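Local coordinates for protein chitinase A (PDB 4MNK) that probably hydrolyses chitin as a class V plant chitinase of glycoside hydrolase family 18, here holding N-acetylglucosamine oligosaccharide in its binding cleft, at residues Y32-E37 against F326-N331; S136-A141 against L154-A159; T202-A207 against T288-A293; S223-G228 against E232-G237. One frame throughout, in Å; residues are numbered along the deposited sequence.

Interaction 1 of 4, residues Y32-E37 against F326-N331; sequences YYAFAE and FFWSVN. With NAG (2-acetamido-2-deoxy-beta-D-glucopyranose), chain B; NAG (2-acetamido-2-deoxy-beta-D-glucopyranose), chain C.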
loop_
_atom_site.group_PDB
_atom_site.type_symbol
_atom_site.label_atom_id
_atom_site.label_comp_id
_atom_site.label_asym_id
_atom_site.label_seq_id
_atom_site.Cartn_x
_atom_site.Cartn_y
_atom_site.Cartn_z
ATOM N N TYR A 32 8.575 0.264 -4.947
ATOM C CA TYR A 32 8.704 1.305 -3.942
ATOM C C TYR A 32 9.618 0.863 -2.810
ATOM O O TYR A 32 9.552 -0.284 -2.350
ATOM C CB TYR A 32 7.344 1.637 -3.338
ATOM C CG TYR A 32 6.369 2.432 -4.186
ATOM C CD1 TYR A 32 6.001 2.021 -5.471
ATOM C CD2 TYR A 32 5.762 3.566 -3.666
ATOM C CE1 TYR A 32 5.077 2.753 -6.220
ATOM C CE2 TYR A 32 4.835 4.285 -4.399
ATOM C CZ TYR A 32 4.498 3.880 -5.668
ATOM O OH TYR A 32 3.572 4.608 -6.376
ATOM N N TYR A 33 10.455 1.794 -2.361
ATOM C CA TYR A 33 11.237 1.651 -1.141
ATOM C C TYR A 33 10.439 2.286 -0.004
ATOM O O TYR A 33 10.095 3.466 -0.073
ATOM C CB TYR A 33 12.578 2.365 -1.316
ATOM C CG TYR A 33 13.552 2.244 -0.165
ATOM C CD1 TYR A 33 14.673 1.427 -0.271
ATOM C CD2 TYR A 33 13.373 2.966 1.018
ATOM C CE1 TYR A 33 15.581 1.315 0.770
ATOM C CE2 TYR A 33 14.281 2.854 2.072
ATOM C CZ TYR A 33 15.383 2.027 1.934
ATOM O OH TYR A 33 16.296 1.908 2.961
ATOM N N ALA A 34 10.152 1.505 1.036
ATOM C CA ALA A 34 9.372 1.972 2.188
ATOM C C ALA A 34 10.198 1.811 3.471
ATOM O O ALA A 34 10.581 0.692 3.794
ATOM C CB ALA A 34 8.070 1.175 2.289
ATOM N N PHE A 35 10.495 2.880 4.219
ATOM C CA PHE A 35 10.057 4.258 4.002
ATOM C C PHE A 35 11.199 5.214 4.337
ATOM O O PHE A 35 12.036 4.928 5.204
ATOM C CB PHE A 35 8.910 4.623 4.954
ATOM C CG PHE A 35 7.645 3.843 4.742
ATOM C CD1 PHE A 35 6.727 4.234 3.773
ATOM C CD2 PHE A 35 7.348 2.745 5.545
ATOM C CE1 PHE A 35 5.545 3.522 3.580
ATOM C CE2 PHE A 35 6.165 2.030 5.368
ATOM C CZ PHE A 35 5.264 2.416 4.382
ATOM N N ALA A 36 11.211 6.368 3.678
ATOM C CA ALA A 36 11.981 7.504 4.164
ATOM C C ALA A 36 11.206 8.125 5.326
ATOM O O ALA A 36 9.973 8.028 5.382
ATOM C CB ALA A 36 12.189 8.512 3.058
ATOM N N GLU A 37 11.931 8.759 6.244
ATOM C CA GLU A 37 11.328 9.368 7.429
ATOM C C GLU A 37 11.211 10.885 7.283
ATOM O O GLU A 37 11.982 11.509 6.549
ATOM C CB GLU A 37 12.121 9.000 8.688
ATOM C CG GLU A 37 13.515 9.592 8.744
ATOM C CD GLU A 37 14.318 9.095 9.932
ATOM O OE1 GLU A 37 15.102 9.886 10.490
ATOM O OE2 GLU A 37 14.161 7.913 10.309
ATOM N N PHE A 326 -1.341 -2.818 -6.860
ATOM C CA PHE A 326 -0.114 -2.856 -6.067
ATOM C C PHE A 326 -0.174 -3.939 -5.003
ATOM O O PHE A 326 -1.256 -4.330 -4.571
ATOM C CB PHE A 326 0.240 -1.477 -5.468
ATOM C CG PHE A 326 -0.487 -1.129 -4.192
ATOM C CD1 PHE A 326 -0.052 -1.622 -2.964
ATOM C CD2 PHE A 326 -1.569 -0.257 -4.213
ATOM C CE1 PHE A 326 -0.707 -1.280 -1.785
ATOM C CE2 PHE A 326 -2.229 0.095 -3.037
ATOM C CZ PHE A 326 -1.799 -0.420 -1.821
ATOM N N PHE A 327 0.999 -4.412 -4.588
ATOM C CA PHE A 327 1.112 -5.360 -3.492
ATOM C C PHE A 327 1.847 -4.740 -2.311
ATOM O O PHE A 327 2.933 -4.173 -2.474
ATOM C CB PHE A 327 1.880 -6.606 -3.929
ATOM C CG PHE A 327 1.114 -7.514 -4.844
ATOM C CD1 PHE A 327 1.454 -7.617 -6.190
ATOM C CD2 PHE A 327 0.060 -8.285 -4.357
ATOM C CE1 PHE A 327 0.754 -8.475 -7.035
ATOM C CE2 PHE A 327 -0.644 -9.144 -5.195
ATOM C CZ PHE A 327 -0.296 -9.238 -6.534
ATOM N N TRP A 328 1.251 -4.853 -1.127
ATOM C CA TRP A 328 1.967 -4.616 0.122
ATOM C C TRP A 328 2.045 -5.942 0.878
ATOM O O TRP A 328 0.999 -6.488 1.228
ATOM C CB TRP A 328 1.259 -3.582 1.014
ATOM C CG TRP A 328 1.977 -3.473 2.326
ATOM C CD1 TRP A 328 1.798 -4.264 3.427
ATOM C CD2 TRP A 328 3.049 -2.579 2.645
ATOM N NE1 TRP A 328 2.680 -3.903 4.417
ATOM C CE2 TRP A 328 3.458 -2.871 3.965
ATOM C CE3 TRP A 328 3.693 -1.547 1.950
ATOM C CZ2 TRP A 328 4.487 -2.168 4.604
ATOM C CZ3 TRP A 328 4.718 -0.853 2.584
ATOM C CH2 TRP A 328 5.103 -1.167 3.896
ATOM N N SER A 329 3.235 -6.483 1.153
ATOM C CA SER A 329 4.542 -5.990 0.718
ATOM C C SER A 329 5.314 -7.193 0.172
ATOM O O SER A 329 5.070 -8.332 0.586
ATOM C CB SER A 329 5.297 -5.321 1.878
ATOM O OG SER A 329 5.436 -6.179 3.003
ATOM N N VAL A 330 6.240 -6.949 -0.752
ATOM C CA VAL A 330 6.795 -8.028 -1.581
ATOM C C VAL A 330 7.634 -9.070 -0.836
ATOM O O VAL A 330 7.768 -10.200 -1.302
ATOM C CB VAL A 330 7.551 -7.490 -2.827
ATOM C CG1 VAL A 330 6.612 -6.675 -3.707
ATOM C CG2 VAL A 330 8.779 -6.670 -2.429
ATOM N N ASN A 331 8.186 -8.692 0.314
ATOM C CA ASN A 331 8.919 -9.626 1.170
ATOM C C ASN A 331 8.027 -10.717 1.762
ATOM O O ASN A 331 8.527 -11.736 2.233
ATOM C CB ASN A 331 9.621 -8.876 2.303
ATOM C CG ASN A 331 8.645 -8.173 3.228
ATOM O OD1 ASN A 331 8.618 -8.414 4.436
ATOM N ND2 ASN A 331 7.826 -7.308 2.662
HETATM C C1 NAG B . -0.918 0.029 5.618
HETATM C C2 NAG B . 0.490 0.626 5.482
HETATM C C3 NAG B . 1.574 -0.416 5.768
HETATM C C4 NAG B . 1.270 -1.292 6.987
HETATM C C5 NAG B . -0.179 -1.792 6.932
HETATM C C6 NAG B . -0.571 -2.656 8.131
HETATM C C7 NAG B . 0.551 0.619 2.988
HETATM C C8 NAG B . 0.874 1.434 1.769
HETATM N N2 NAG B . 0.728 1.226 4.170
HETATM O O1 NAG B . -1.876 1.062 5.574
HETATM O O3 NAG B . 2.822 0.228 5.924
HETATM O O4 NAG B . 2.161 -2.387 6.976
HETATM O O5 NAG B . -1.048 -0.680 6.839
HETATM O O6 NAG B . -0.471 -1.917 9.329
HETATM O O7 NAG B . 0.145 -0.538 2.853
HETATM C C1 NAG C . 3.043 -2.351 8.113
HETATM C C2 NAG C . 3.523 -3.768 8.403
HETATM C C3 NAG C . 4.448 -3.782 9.618
HETATM C C4 NAG C . 5.551 -2.721 9.525
HETATM C C5 NAG C . 5.024 -1.371 9.013
HETATM C C6 NAG C . 6.166 -0.434 8.622
HETATM C C7 NAG C . 2.040 -5.585 7.722
HETATM C C8 NAG C . 0.861 -6.433 8.091
HETATM N N2 NAG C . 2.400 -4.664 8.616
HETATM O O3 NAG C . 5.025 -5.065 9.733
HETATM O O4 NAG C . 6.116 -2.530 10.807
HETATM O O5 NAG C . 4.166 -1.518 7.892
HETATM O O6 NAG C . 6.842 -0.931 7.486
HETATM O O7 NAG C . 2.616 -5.761 6.648
#
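Phe35 and Trp328 meet between two cis peptide bonds, one joining Ala34 to Phe35 and the other joining Trp328 to Ser329. The two rings approach from opposite directions, and their planes differ by only 22°, yet they are displaced laterally enough to leave little stacking. The closest atoms are Phe35 CZ and Trp328 CH2, 3.6 Å apart. Ala34 CB lies 3.4 Å above the plane of the Phe35 ring, over its centre, and also reaches the indole edge, 3.9 Å from Trp328 CZ3.

The indole swings out into the cleft because Trp328 CG stands anti to the backbone N (chi1 175°). One face then lies under the chain B sugar, whose C3 is 3.5 Å above the plane, near the margin of the ring; CB of Ser329 backs the centre of the opposite face. At its edge the Trp328 NE1 proton goes to O7 of the chain C sugar at 2.9 Å, a fairly straight bond (157°). With alanine in place of this indole, that acetamido oxygen would probably lose its donor and a gap open beneath the chain B ring and beside Phe35. Further along, Asn331 ND2 donates to Ser329 OG, and Gln332 both accepts from Ser329 N and donates to the bound oligosaccharide.

Strand-end aromatics placed by cis peptides around a saccharide, with tryptophan as the floor at the end of the last barrel strand, are a hallmark of the family 18 (beta/alpha)8-barrel substrate cleft.

Interaction 2 of 4, residues S136-A141 against L154-A159; sequences SELTAA and LLLTEA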
loop_
_atom_site.group_PDB
_atom_site.type_symbol
_atom_site.label_atom_id
_atom_site.label_comp_id
_atom_site.label_asym_id
_atom_site.label_seq_id
_atom_site.Cartn_x
_atom_site.Cartn_y
_atom_site.Cartn_z
ATOM N N SER A 136 0.220 20.555 -3.117
ATOM C CA SER A 136 0.230 21.557 -4.181
ATOM C C SER A 136 1.638 22.128 -4.367
ATOM O O SER A 136 2.119 22.272 -5.495
ATOM C CB SER A 136 -0.772 22.672 -3.893
ATOM O OG SER A 136 -0.817 23.597 -4.966
ATOM N N GLU A 137 2.298 22.434 -3.252
ATOM C CA GLU A 137 3.668 22.947 -3.268
ATOM C C GLU A 137 4.656 21.910 -3.810
ATOM O O GLU A 137 5.578 22.249 -4.556
ATOM C CB GLU A 137 4.069 23.435 -1.872
ATOM C CG GLU A 137 3.337 24.720 -1.455
ATOM C CD GLU A 137 3.250 24.932 0.055
ATOM O OE1 GLU A 137 3.930 24.221 0.821
ATOM O OE2 GLU A 137 2.491 25.832 0.476
ATOM N N LEU A 138 4.445 20.647 -3.454
ATOM C CA LEU A 138 5.300 19.565 -3.934
ATOM C C LEU A 138 5.168 19.368 -5.450
ATOM O O LEU A 138 6.170 19.240 -6.154
ATOM C CB LEU A 138 5.004 18.267 -3.177
ATOM C CG LEU A 138 5.888 17.051 -3.471
ATOM C CD1 LEU A 138 7.379 17.354 -3.298
ATOM C CD2 LEU A 138 5.471 15.902 -2.573
ATOM N N THR A 139 3.933 19.366 -5.946
ATOM C CA THR A 139 3.676 19.265 -7.386
ATOM C C THR A 139 4.411 20.361 -8.167
ATOM O O THR A 139 5.083 20.077 -9.161
ATOM C CB THR A 139 2.161 19.317 -7.692
ATOM O OG1 THR A 139 1.509 18.207 -7.065
ATOM C CG2 THR A 139 1.896 19.268 -9.196
ATOM N N ALA A 140 4.293 21.603 -7.702
ATOM C CA ALA A 140 4.944 22.746 -8.347
ATOM C C ALA A 140 6.466 22.618 -8.341
ATOM O O ALA A 140 7.125 22.869 -9.352
ATOM C CB ALA A 140 4.513 24.049 -7.685
ATOM N N ALA A 141 7.025 22.216 -7.203
ATOM C CA ALA A 141 8.473 22.082 -7.082
ATOM C C ALA A 141 9.015 20.934 -7.937
ATOM O O ALA A 141 10.122 21.022 -8.467
ATOM C CB ALA A 141 8.873 21.914 -5.635
ATOM N N LEU A 154 9.886 13.957 -11.622
ATOM C CA LEU A 154 9.653 12.877 -10.683
ATOM C C LEU A 154 8.181 12.503 -10.694
ATOM O O LEU A 154 7.310 13.373 -10.796
ATOM C CB LEU A 154 10.063 13.311 -9.276
ATOM C CG LEU A 154 11.560 13.444 -9.002
ATOM C CD1 LEU A 154 11.786 14.189 -7.698
ATOM C CD2 LEU A 154 12.235 12.073 -8.974
ATOM N N LEU A 155 7.905 11.207 -10.612
ATOM C CA LEU A 155 6.550 10.741 -10.375
ATOM C C LEU A 155 6.139 11.131 -8.961
ATOM O O LEU A 155 6.982 11.264 -8.077
ATOM C CB LEU A 155 6.448 9.226 -10.558
ATOM C CG LEU A 155 6.813 8.642 -11.927
ATOM C CD1 LEU A 155 6.903 7.130 -11.839
ATOM C CD2 LEU A 155 5.825 9.060 -13.015
ATOM N N LEU A 156 4.842 11.333 -8.762
ATOM C CA LEU A 156 4.306 11.624 -7.444
ATOM C C LEU A 156 3.046 10.813 -7.220
ATOM O O LEU A 156 2.086 10.912 -7.986
ATOM C CB LEU A 156 4.017 13.119 -7.277
ATOM C CG LEU A 156 3.470 13.531 -5.905
ATOM C CD1 LEU A 156 4.481 13.260 -4.793
ATOM C CD2 LEU A 156 3.035 14.988 -5.908
ATOM N N THR A 157 3.063 9.999 -6.170
ATOM C CA THR A 157 1.902 9.206 -5.798
ATOM C C THR A 157 1.624 9.370 -4.310
ATOM O O THR A 157 2.427 9.958 -3.580
ATOM C CB THR A 157 2.080 7.702 -6.166
ATOM O OG1 THR A 157 3.127 7.118 -5.379
ATOM C CG2 THR A 157 2.413 7.539 -7.642
ATOM N N GLU A 158 0.473 8.886 -3.865
ATOM C CA GLU A 158 0.192 8.826 -2.436
ATOM C C GLU A 158 -0.680 7.625 -2.108
ATOM O O GLU A 158 -1.444 7.149 -2.955
ATOM C CB GLU A 158 -0.465 10.117 -1.933
ATOM C CG GLU A 158 -1.963 10.187 -2.196
ATOM C CD GLU A 158 -2.583 11.519 -1.835
ATOM O OE1 GLU A 158 -3.794 11.527 -1.529
ATOM O OE2 GLU A 158 -1.874 12.549 -1.860
ATOM N N ALA A 159 -0.555 7.142 -0.876
ATOM C CA ALA A 159 -1.441 6.120 -0.351
ATOM C C ALA A 159 -2.763 6.772 0.028
ATOM O O ALA A 159 -2.786 7.865 0.607
ATOM C CB ALA A 159 -0.814 5.457 0.861
#
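Leu156 divides its two methyl groups between neighbouring residues of the helix, and the angle of approach differs for each. Toward Leu138 the two leucines cross obliquely and meet by one methyl apiece, Leu138 CD2 lying 3.6 Å from Leu156 CD1. Toward Thr139 the side chains lie at about a right angle, and Leu156 CD2 comes within 3.7 Å of Thr139 OG1. The strand residue thus forms a fork, one prong against each of two successive helical side chains.

Both leucines adopt nearly the same shape. CG of Leu156 extends anti to its own N (chi1 -179°), as does that of Leu138, and in both this torsion carries the methyl-bearing branch ends to meet in the space between helix and strand. The backbones themselves stay apart: even the nearest CA atoms, those of Thr139 and Leu156, are 7.7 Å from each other.

These segments belong to a beta-alpha-beta unit of the barrel, in which helix 125-149 lies between strands 114-119 and 155-161. The same layer is extended by Leu115 and Leu184, which touch Leu156, and by Leu117 and Ser103, which touch Leu138.

The hydroxyl of Thr139 is turned beside its own N (chi1 -62°), and its hydrogen-bonding partners are Val135 O within the helix and Gly183 O at the end of helix 177-183. It therefore meets the Leu156 methyl merely as a neighbouring surface. Chemically the joint is apolar and depends on fit: dispersion and the burial of branched carbon hold helix to strand, while the one polar atom present has its needs met elsewhere.

Interaction 3 of 4, residues T202-A207 against T288-A293; sequences TGAPAA and TTTVSA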
loop_
_atom_site.group_PDB
_atom_site.type_symbol
_atom_site.label_atom_id
_atom_site.label_comp_id
_atom_site.label_asym_id
_atom_site.label_seq_id
_atom_site.Cartn_x
_atom_site.Cartn_y
_atom_site.Cartn_z
ATOM N N THR A 202 -14.475 -13.903 12.852
ATOM C CA THR A 202 -13.631 -14.019 11.656
ATOM C C THR A 202 -14.321 -13.379 10.460
ATOM O O THR A 202 -15.554 -13.362 10.373
ATOM C CB THR A 202 -13.288 -15.483 11.309
ATOM O OG1 THR A 202 -14.483 -16.194 10.965
ATOM C CG2 THR A 202 -12.586 -16.174 12.478
ATOM N N GLY A 203 -13.519 -12.847 9.546
ATOM C CA GLY A 203 -14.025 -12.195 8.344
ATOM C C GLY A 203 -12.962 -12.132 7.265
ATOM O O GLY A 203 -11.813 -12.518 7.493
ATOM N N ALA A 204 -13.353 -11.645 6.091
ATOM C CA ALA A 204 -12.445 -11.507 4.955
ATOM C C ALA A 204 -11.785 -10.127 4.991
ATOM O O ALA A 204 -12.440 -9.121 4.706
ATOM C CB ALA A 204 -13.200 -11.716 3.650
ATOM N N PRO A 205 -10.482 -10.070 5.341
ATOM C CA PRO A 205 -9.821 -8.782 5.591
ATOM C C PRO A 205 -9.709 -7.871 4.368
ATOM O O PRO A 205 -9.551 -6.660 4.520
ATOM C CB PRO A 205 -8.425 -9.188 6.080
ATOM C CG PRO A 205 -8.554 -10.608 6.504
ATOM C CD PRO A 205 -9.577 -11.204 5.604
ATOM N N ALA A 206 -9.790 -8.441 3.168
ATOM C CA ALA A 206 -9.677 -7.647 1.949
ATOM C C ALA A 206 -10.761 -7.997 0.923
ATOM O O ALA A 206 -10.536 -7.933 -0.287
ATOM C CB ALA A 206 -8.275 -7.776 1.351
ATOM N N ALA A 207 -11.945 -8.341 1.424
ATOM C CA ALA A 207 -13.085 -8.699 0.580
ATOM C C ALA A 207 -13.246 -7.766 -0.619
ATOM O O ALA A 207 -13.297 -6.543 -0.461
ATOM C CB ALA A 207 -14.361 -8.712 1.408
ATOM N N THR A 288 -16.226 -17.626 -2.260
ATOM C CA THR A 288 -16.693 -16.949 -3.461
ATOM C C THR A 288 -17.529 -15.702 -3.163
ATOM O O THR A 288 -17.530 -14.752 -3.945
ATOM C CB THR A 288 -17.428 -17.914 -4.416
ATOM O OG1 THR A 288 -17.641 -17.263 -5.672
ATOM C CG2 THR A 288 -18.768 -18.380 -3.846
ATOM N N THR A 289 -18.213 -15.711 -2.020
ATOM C CA THR A 289 -19.061 -14.600 -1.589
ATOM C C THR A 289 -18.268 -13.294 -1.466
ATOM O O THR A 289 -18.730 -12.236 -1.900
ATOM C CB THR A 289 -19.782 -14.941 -0.251
ATOM O OG1 THR A 289 -20.596 -16.110 -0.430
ATOM C CG2 THR A 289 -20.663 -13.787 0.226
ATOM N N THR A 290 -17.069 -13.380 -0.894
ATOM C CA THR A 290 -16.231 -12.199 -0.667
ATOM C C THR A 290 -15.084 -12.052 -1.664
ATOM O O THR A 290 -14.475 -10.981 -1.750
ATOM C CB THR A 290 -15.644 -12.191 0.757
ATOM O OG1 THR A 290 -14.937 -13.415 0.992
ATOM C CG2 THR A 290 -16.746 -12.027 1.794
ATOM N N VAL A 291 -14.816 -13.115 -2.424
ATOM C CA VAL A 291 -13.630 -13.220 -3.290
ATOM C C VAL A 291 -12.377 -13.118 -2.414
ATOM O O VAL A 291 -11.666 -12.106 -2.407
ATOM C CB VAL A 291 -13.633 -12.192 -4.460
ATOM C CG1 VAL A 291 -12.483 -12.463 -5.415
ATOM C CG2 VAL A 291 -14.965 -12.225 -5.213
ATOM N N SER A 292 -12.145 -14.180 -1.650
ATOM C CA SER A 292 -11.065 -14.226 -0.676
ATOM C C SER A 292 -10.798 -15.672 -0.297
ATOM O O SER A 292 -11.516 -16.578 -0.724
ATOM C CB SER A 292 -11.438 -13.425 0.574
ATOM O OG SER A 292 -12.377 -14.123 1.369
ATOM N N ALA A 293 -9.765 -15.882 0.510
ATOM C CA ALA A 293 -9.448 -17.203 1.021
ATOM C C ALA A 293 -9.313 -17.163 2.530
ATOM O O ALA A 293 -9.078 -16.106 3.124
ATOM C CB ALA A 293 -8.160 -17.720 0.395
#
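Ala204 presses its methyl group against two hydroxyls of the facing turn, and this van der Waals packing makes up most of the contact. Its CB lies 3.4 Å from Ser292 OG and 3.6 Å from Thr290 OG1, so a single small side chain covers both oxygens. A second methyl joins from further along the loop: Ala207 CB packs against Thr290 CB at 3.8 Å. Thr290 is accordingly the shared partner, its beta carbon touching both alanines while its CG2 also lies close to them.

The backbones come near enough for a weaker polar approach as well. Ala207 CA points a hydrogen at Thr290 O across 3.5 Å, though the angle at that hydrogen, 124°, is well short of straight.

Ser292 belongs to a G1 beta bulge, in which it and Val291 both face Asp287, at the end of the hairpin formed by strands 283-287 and 292-297. Val291 carries the positive phi that such bulges more often give to glycine. As in related family 18 enzymes, this hairpin is part of the insertion that follows the seventh barrel strand, and here it meets the loop between strand 186-190 and helix 217-227.

Hydrogen bonding runs within the turn and around it. Ser292 OG and Thr290 OG1 are paired at 2.7 Å, both oxygens being turned to lie between N and the carbonyl carbon of their own residue (chi1 75° and 55°). Thr290 OG1 is also bonded to Asp287 OD2, while the backbone of Thr290 pairs with Leu208, just beyond Ala207.

Interaction 4 of 4, residues S223-G228 against E232-G237; sequences SFLAAG and EKLVLG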
loop_
_atom_site.group_PDB
_atom_site.type_symbol
_atom_site.label_atom_id
_atom_site.label_comp_id
_atom_site.label_asym_id
_atom_site.label_seq_id
_atom_site.Cartn_x
_atom_site.Cartn_y
_atom_site.Cartn_z
ATOM N N SER A 223 -16.501 4.505 -4.859
ATOM C CA SER A 223 -16.584 5.829 -4.237
ATOM C C SER A 223 -15.636 6.850 -4.864
ATOM O O SER A 223 -16.000 8.012 -5.039
ATOM C CB SER A 223 -16.385 5.749 -2.717
ATOM O OG SER A 223 -15.023 5.570 -2.355
ATOM N N PHE A 224 -14.424 6.416 -5.202
ATOM C CA PHE A 224 -13.474 7.291 -5.886
ATOM C C PHE A 224 -13.949 7.646 -7.295
ATOM O O PHE A 224 -13.860 8.800 -7.715
ATOM C CB PHE A 224 -12.083 6.659 -5.939
ATOM C CG PHE A 224 -11.315 6.770 -4.651
ATOM C CD1 PHE A 224 -11.208 5.678 -3.798
ATOM C CD2 PHE A 224 -10.699 7.966 -4.291
ATOM C CE1 PHE A 224 -10.495 5.777 -2.602
ATOM C CE2 PHE A 224 -9.986 8.077 -3.097
ATOM C CZ PHE A 224 -9.884 6.978 -2.252
ATOM N N LEU A 225 -14.462 6.647 -8.010
ATOM C CA LEU A 225 -14.957 6.848 -9.370
ATOM C C LEU A 225 -16.190 7.746 -9.416
ATOM O O LEU A 225 -16.307 8.596 -10.301
ATOM C CB LEU A 225 -15.232 5.502 -10.045
ATOM C CG LEU A 225 -13.977 4.656 -10.291
ATOM C CD1 LEU A 225 -14.347 3.247 -10.708
ATOM C CD2 LEU A 225 -13.075 5.302 -11.326
ATOM N N ALA A 226 -17.086 7.568 -8.447
ATOM C CA ALA A 226 -18.302 8.382 -8.345
ATOM C C ALA A 226 -17.987 9.841 -8.026
ATOM O O ALA A 226 -18.715 10.744 -8.444
ATOM C CB ALA A 226 -19.244 7.805 -7.304
ATOM N N ALA A 227 -16.903 10.065 -7.283
ATOM C CA ALA A 227 -16.447 11.415 -6.958
ATOM C C ALA A 227 -15.829 12.117 -8.167
ATOM O O ALA A 227 -15.728 13.344 -8.190
ATOM C CB ALA A 227 -15.462 11.379 -5.798
ATOM N N GLY A 228 -15.412 11.334 -9.160
ATOM C CA GLY A 228 -14.878 11.879 -10.407
ATOM C C GLY A 228 -13.416 11.586 -10.686
ATOM O O GLY A 228 -12.820 12.199 -11.570
ATOM N N GLU A 232 -7.909 5.541 -14.499
ATOM C CA GLU A 232 -6.481 5.251 -14.670
ATOM C C GLU A 232 -5.589 5.790 -13.533
ATOM O O GLU A 232 -4.432 5.385 -13.408
ATOM C CB GLU A 232 -5.985 5.732 -16.045
ATOM C CG GLU A 232 -5.791 7.243 -16.188
ATOM C CD GLU A 232 -7.050 8.000 -16.599
ATOM O OE1 GLU A 232 -6.931 9.209 -16.892
ATOM O OE2 GLU A 232 -8.153 7.410 -16.634
ATOM N N LYS A 233 -6.137 6.686 -12.709
ATOM C CA LYS A 233 -5.429 7.248 -11.553
ATOM C C LYS A 233 -5.532 6.366 -10.304
ATOM O O LYS A 233 -4.905 6.661 -9.284
ATOM C CB LYS A 233 -5.957 8.654 -11.229
ATOM C CG LYS A 233 -5.737 9.702 -12.315
ATOM C CD LYS A 233 -4.311 10.230 -12.303
ATOM C CE LYS A 233 -4.114 11.311 -13.345
ATOM N NZ LYS A 233 -2.732 11.858 -13.313
ATOM N N LEU A 234 -6.326 5.300 -10.376
ATOM C CA LEU A 234 -6.496 4.394 -9.244
ATOM C C LEU A 234 -5.704 3.112 -9.434
ATOM O O LEU A 234 -5.803 2.454 -10.473
ATOM C CB LEU A 234 -7.973 4.054 -9.022
ATOM C CG LEU A 234 -8.953 5.187 -8.699
ATOM C CD1 LEU A 234 -10.375 4.660 -8.735
ATOM C CD2 LEU A 234 -8.657 5.833 -7.350
ATOM N N VAL A 235 -4.919 2.768 -8.418
ATOM C CA VAL A 235 -4.165 1.523 -8.401
ATOM C C VAL A 235 -4.659 0.698 -7.213
ATOM O O VAL A 235 -4.583 1.132 -6.064
ATOM C CB VAL A 235 -2.641 1.795 -8.355
ATOM C CG1 VAL A 235 -1.859 0.516 -8.122
ATOM C CG2 VAL A 235 -2.192 2.442 -9.653
ATOM N N LEU A 236 -5.204 -0.482 -7.506
ATOM C CA LEU A 236 -5.851 -1.311 -6.490
ATOM C C LEU A 236 -4.857 -2.083 -5.627
ATOM O O LEU A 236 -4.105 -2.915 -6.131
ATOM C CB LEU A 236 -6.829 -2.286 -7.150
ATOM C CG LEU A 236 -7.538 -3.276 -6.221
ATOM C CD1 LEU A 236 -8.518 -2.579 -5.283
ATOM C CD2 LEU A 236 -8.243 -4.349 -7.036
ATOM N N GLY A 237 -4.882 -1.825 -4.322
ATOM C CA GLY A 237 -4.017 -2.539 -3.390
ATOM C C GLY A 237 -4.493 -3.943 -3.096
ATOM O O GLY A 237 -5.695 -4.181 -2.938
#
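Leu234 pushes both of its methyls into the notch between Phe224 and Leu225, two successive residues near the end of a helix. Phe224 offers mainly its beta carbon: CB lies 3.8 Å from Leu234 CD2 and equally near CD1, and only CG of the ring follows, 3.9 Å from CD2. The rest of the ring leads away from the strand. Leu225 shares CD1 with Phe224, its CD2 standing 3.8 Å from Leu234 CD1. Each pair crosses at a slant. CG of Leu225 lies beside the backbone N (chi1 -66°), which bends the branch back toward the strand.

Helix and strand here form an alpha-to-beta turn of the family 18 barrel: helix 217-227, on the outside, ends and the chain passes almost at once into strand 234-247. A Schellman motif stops the helix. Gly228, with phi 115°, sends its N back to Leu225 O at 3.1 Å and, weakly, to Phe224 O.

Replacing Leu234 with alanine would probably leave the Phe224 beta carbon and the Leu225 methyl facing a gap, with the helix end less firmly seated on the barrel.

Beyond this shell, Val187 and Val189 of the adjoining strand touch Leu234, and its backbone pairs with Gly323. Lys233 NZ reaches Ala181 O and Leu184 O, while Ser223 OG is bonded to Gly220 O and Gln164 N.

Overall arrangement
From the N terminus, 32-37 opens interaction 1, which waits almost the whole barrel for its mate at 326-331; the other three contacts fall within that span. Interaction 2 closes first, a short connection between helix 125-149 and strand 155-161. Interaction 3 then opens at 202-207 and closes at 288-293, tying a loop to the late hairpin, and interaction 4, the short link from helix 217-227 into strand 234-247, lies within it. None cross. Barrel strands link three of them: Phe326 N probably bonds Leu236 O, joining interactions 1 and 4, and Tyr32 OH bonds Thr157 OG1, joining 1 and 2. Interactions 2 and 3, centres about 34 Å apart, lie on opposite sides of the chain's centre.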